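Local structure of putative major capsid protein (Cafeteriavirus-dependent mavirus, 6G44) at residues C[146-158]-C[413-425]. The protein probably builds the icosahedral shell of the virophage, as a double jelly-roll major capsid protein that forms trimeric capsomers. Residues are numbered along the deposited sequence; the frame is centred on the assembly and turned at random. Where two conformers were deposited one is given.
With SO4 (sulfate ion), chain P.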
# COMPACT_ATOMS: atom_id res chain seq x y z
N SER C 146 -5.21 11.11 -9.78
CA SER C 146 -4.01 10.34 -10.12
C SER C 146 -4.28 8.91 -10.56
O SER C 146 -3.38 8.29 -11.10
CB SER C 146 -3.01 10.31 -8.97
OG SER C 146 -3.57 9.75 -7.81
N ASP C 147 -5.48 8.40 -10.37
CA ASP C 147 -5.81 7.05 -10.81
C ASP C 147 -5.81 7.01 -12.33
O ASP C 147 -6.39 7.92 -12.97
CB ASP C 147 -7.18 6.66 -10.25
CG ASP C 147 -7.65 5.31 -10.73
OD1 ASP C 147 -8.31 5.28 -11.80
OD2 ASP C 147 -7.38 4.30 -10.05
N VAL C 148 -5.18 5.98 -12.91
CA VAL C 148 -5.05 5.79 -14.34
C VAL C 148 -5.98 4.67 -14.78
O VAL C 148 -6.00 3.58 -14.17
CB VAL C 148 -3.57 5.50 -14.70
CG1 VAL C 148 -3.42 5.09 -16.15
CG2 VAL C 148 -2.68 6.69 -14.38
N ASP C 149 -6.73 4.91 -15.85
CA ASP C 149 -7.72 3.94 -16.33
C ASP C 149 -7.05 2.65 -16.78
O ASP C 149 -6.02 2.63 -17.48
CB ASP C 149 -8.45 4.47 -17.56
CG ASP C 149 -9.34 5.66 -17.26
OD1 ASP C 149 -9.89 5.75 -16.17
OD2 ASP C 149 -9.50 6.51 -18.17
N GLU C 150 -7.66 1.52 -16.38
CA GLU C 150 -7.18 0.21 -16.80
C GLU C 150 -7.85 -0.29 -18.06
O GLU C 150 -7.23 -1.05 -18.80
CB GLU C 150 -7.39 -0.80 -15.67
CG GLU C 150 -6.59 -0.47 -14.41
CD GLU C 150 -7.26 0.47 -13.42
OE1 GLU C 150 -8.40 0.92 -13.69
OE2 GLU C 150 -6.62 0.75 -12.37
N TYR C 151 -9.11 0.09 -18.25
CA TYR C 151 -9.93 -0.41 -19.36
C TYR C 151 -10.48 0.75 -20.19
O TYR C 151 -10.46 1.91 -19.76
CB TYR C 151 -11.04 -1.35 -18.87
CG TYR C 151 -10.50 -2.42 -17.96
CD1 TYR C 151 -9.78 -3.49 -18.46
CD2 TYR C 151 -10.63 -2.33 -16.59
CE1 TYR C 151 -9.24 -4.44 -17.61
CE2 TYR C 151 -10.07 -3.27 -15.73
CZ TYR C 151 -9.37 -4.31 -16.26
OH TYR C 151 -8.81 -5.22 -15.38
N ASN C 152 -11.01 0.43 -21.36
CA ASN C 152 -11.42 1.45 -22.30
C ASN C 152 -12.86 1.95 -22.11
O ASN C 152 -13.30 2.81 -22.89
CB ASN C 152 -11.16 0.98 -23.74
CG ASN C 152 -12.18 -0.03 -24.22
OD1 ASN C 152 -12.86 -0.69 -23.45
ND2 ASN C 152 -12.23 -0.19 -25.55
N LYS C 153 -13.57 1.43 -21.11
CA LYS C 153 -14.89 1.90 -20.72
C LYS C 153 -15.01 1.89 -19.21
O LYS C 153 -14.43 1.03 -18.53
CB LYS C 153 -15.99 0.99 -21.25
CG LYS C 153 -16.12 0.92 -22.75
CD LYS C 153 -17.43 0.25 -23.08
CE LYS C 153 -17.64 0.06 -24.57
NZ LYS C 153 -18.33 -1.24 -24.68
N ILE C 154 -15.80 2.83 -18.70
CA ILE C 154 -16.07 2.96 -17.27
C ILE C 154 -17.57 2.91 -17.09
O ILE C 154 -18.30 3.58 -17.83
CB ILE C 154 -15.54 4.31 -16.74
CG1 ILE C 154 -14.02 4.35 -16.79
CG2 ILE C 154 -16.05 4.59 -15.34
CD1 ILE C 154 -13.42 5.75 -16.73
N LYS C 155 -18.06 2.10 -16.16
CA LYS C 155 -19.50 1.98 -15.90
C LYS C 155 -19.78 2.03 -14.42
O LYS C 155 -19.05 1.42 -13.62
CB LYS C 155 -20.04 0.67 -16.45
CG LYS C 155 -19.85 0.50 -17.95
CD LYS C 155 -20.57 -0.74 -18.51
CE LYS C 155 -20.09 -2.04 -17.88
NZ LYS C 155 -20.72 -3.21 -18.57
N ALA C 156 -20.82 2.75 -14.02
CA ALA C 156 -21.22 2.79 -12.61
C ALA C 156 -21.68 1.45 -12.03
O ALA C 156 -21.66 1.28 -10.84
CB ALA C 156 -22.29 3.88 -12.38
N VAL C 157 -22.08 0.52 -12.88
CA VAL C 157 -22.42 -0.82 -12.40
C VAL C 157 -21.20 -1.63 -11.95
O VAL C 157 -21.36 -2.65 -11.30
CB VAL C 157 -23.23 -1.65 -13.42
CG1 VAL C 157 -24.58 -0.98 -13.69
CG2 VAL C 157 -22.46 -1.91 -14.71
N SER C 158 -20.00 -1.19 -12.32
CA SER C 158 -18.75 -1.92 -12.04
C SER C 158 -18.00 -1.31 -10.90
O SER C 158 -18.00 -0.10 -10.70
CB SER C 158 -17.85 -1.85 -13.27
OG SER C 158 -18.52 -2.27 -14.44
N ASN C 413 -25.06 -6.98 -30.68
CA ASN C 413 -24.76 -6.20 -29.46
C ASN C 413 -23.50 -6.63 -28.69
O ASN C 413 -23.11 -5.97 -27.71
CB ASN C 413 -25.94 -6.28 -28.47
CG ASN C 413 -27.16 -5.53 -28.95
OD1 ASN C 413 -27.06 -4.56 -29.71
ND2 ASN C 413 -28.32 -5.95 -28.48
N LYS C 414 -22.90 -7.74 -29.09
CA LYS C 414 -21.66 -8.21 -28.45
C LYS C 414 -20.56 -7.17 -28.54
O LYS C 414 -19.87 -6.90 -27.55
CB LYS C 414 -21.17 -9.52 -29.05
CG LYS C 414 -22.02 -10.72 -28.64
CD LYS C 414 -21.41 -12.02 -29.13
CE LYS C 414 -22.35 -13.21 -29.03
NZ LYS C 414 -22.95 -13.39 -27.68
N PHE C 415 -20.40 -6.56 -29.71
CA PHE C 415 -19.38 -5.56 -29.90
C PHE C 415 -19.61 -4.35 -28.99
O PHE C 415 -18.67 -3.86 -28.32
CB PHE C 415 -19.31 -5.08 -31.35
CG PHE C 415 -18.33 -3.97 -31.52
CD1 PHE C 415 -16.98 -4.24 -31.40
CD2 PHE C 415 -18.73 -2.65 -31.68
CE1 PHE C 415 -16.05 -3.24 -31.51
CE2 PHE C 415 -17.80 -1.63 -31.79
CZ PHE C 415 -16.45 -1.93 -31.70
N LYS C 416 -20.84 -3.84 -28.98
CA LYS C 416 -21.19 -2.65 -28.20
C LYS C 416 -20.88 -2.83 -26.70
O LYS C 416 -20.52 -1.86 -26.03
CB LYS C 416 -22.67 -2.30 -28.39
CG LYS C 416 -23.16 -1.04 -27.70
CD LYS C 416 -24.58 -0.65 -28.14
CE LYS C 416 -25.64 -1.70 -27.83
NZ LYS C 416 -25.70 -2.09 -26.39
N GLU C 417 -21.02 -4.05 -26.21
CA GLU C 417 -20.82 -4.34 -24.79
C GLU C 417 -19.39 -4.73 -24.42
O GLU C 417 -19.07 -4.76 -23.24
CB GLU C 417 -21.80 -5.41 -24.33
CG GLU C 417 -23.24 -4.90 -24.45
CD GLU C 417 -24.28 -5.85 -23.90
OE1 GLU C 417 -23.95 -6.66 -23.02
OE2 GLU C 417 -25.44 -5.77 -24.37
N ALA C 418 -18.55 -5.02 -25.41
CA ALA C 418 -17.19 -5.49 -25.13
C ALA C 418 -16.35 -4.36 -24.55
O ALA C 418 -16.44 -3.19 -24.98
CB ALA C 418 -16.54 -6.00 -26.40
N ILE C 419 -15.53 -4.73 -23.57
CA ILE C 419 -14.57 -3.84 -22.93
C ILE C 419 -13.18 -4.43 -23.09
O ILE C 419 -13.00 -5.64 -22.89
CB ILE C 419 -14.90 -3.67 -21.44
CG1 ILE C 419 -16.27 -2.99 -21.30
CG2 ILE C 419 -13.84 -2.81 -20.74
CD1 ILE C 419 -16.83 -2.98 -19.92
N PHE C 420 -12.22 -3.57 -23.39
CA PHE C 420 -10.81 -3.95 -23.61
C PHE C 420 -9.88 -3.25 -22.67
O PHE C 420 -10.17 -2.15 -22.16
CB PHE C 420 -10.38 -3.70 -25.06
CG PHE C 420 -11.17 -4.51 -26.04
CD1 PHE C 420 -12.38 -4.05 -26.54
CD2 PHE C 420 -10.70 -5.75 -26.45
CE1 PHE C 420 -13.12 -4.84 -27.41
CE2 PHE C 420 -11.44 -6.53 -27.32
CZ PHE C 420 -12.64 -6.08 -27.80
N GLY C 421 -8.73 -3.87 -22.43
CA GLY C 421 -7.67 -3.15 -21.74
C GLY C 421 -7.31 -1.87 -22.46
O GLY C 421 -7.40 -1.78 -23.70
N ALA C 422 -6.88 -0.87 -21.70
CA ALA C 422 -6.55 0.43 -22.31
C ALA C 422 -5.41 0.32 -23.31
O ALA C 422 -5.31 1.13 -24.23
CB ALA C 422 -6.22 1.46 -21.26
N GLY C 423 -4.52 -0.65 -23.10
CA GLY C 423 -3.44 -0.95 -24.04
C GLY C 423 -2.06 -0.62 -23.49
O GLY C 423 -1.91 -0.33 -22.31
N SER C 424 -1.05 -0.74 -24.35
CA SER C 424 0.35 -0.89 -23.92
C SER C 424 1.18 0.38 -23.95
O SER C 424 1.08 1.19 -24.87
CB SER C 424 1.08 -1.90 -24.79
OG SER C 424 0.33 -3.07 -25.03
N VAL C 425 2.07 0.49 -22.97
CA VAL C 425 3.26 1.33 -23.11
C VAL C 425 4.45 0.48 -22.73
O VAL C 425 4.46 -0.11 -21.65
CB VAL C 425 3.23 2.59 -22.21
CG1 VAL C 425 4.48 3.42 -22.39
CG2 VAL C 425 2.00 3.43 -22.54
S SO4 P . -18.77 -5.98 -17.27
O1 SO4 P . -19.19 -5.69 -18.66
O2 SO4 P . -18.69 -7.45 -17.06
O3 SO4 P . -17.46 -5.35 -16.96
O4 SO4 P . -19.81 -5.35 -16.40
O HOH W 1 -14.79 -1.36 -26.40
O HOH W 2 -20.32 -3.10 -21.33
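With CG placed between its own backbone N and carbonyl carbon (chi1 76°), Asn-152 turns its amide onto the backbone of Phe-420, while Lys-153, CG beside the backbone N and the chain bent only at chi4, slants across Ile-419 to reach two carbonyls where the chain leaves helix 411-417. The contact ties a loop of the first jelly roll to the second in this double jelly-roll capsid protein, through a single beta bridge between Tyr-151 and Gly-421. In that bridge Asn-152 N gives a hydrogen bond to Phe-420 O at 2.8 Å and Ala-422 N one to Glu-150 O at 2.9 Å. Asn-152 OD1 takes a nearly straight bond from Phe-420 N at 3.0 Å, the donor standing well above the amide plane. Its ND2 lies at the edge of the Phe-420 ring, the two planes perpendicular, and is held by Gln-352 and by a water that also binds Ala-418 O. In the conformer described, one of two deposited, Lys-153 NZ gives hydrogen bonds to Ala-418 O (2.7 Å) and Lys-416 O (2.6 Å), each from above the carbonyl plane. Ile-419 presses CG2 against Tyr-151 CB (3.7 Å) and CG1 against Lys-153 CD. Beyond it Lys-155 joins Asn-400, Thr-403 and, from a neighbouring subunit, Lys-93 and Thr-167 around a sulfate, probably from the crystallisation liquor, which Lys-155 NZ meets at O1, 2.9 Å away.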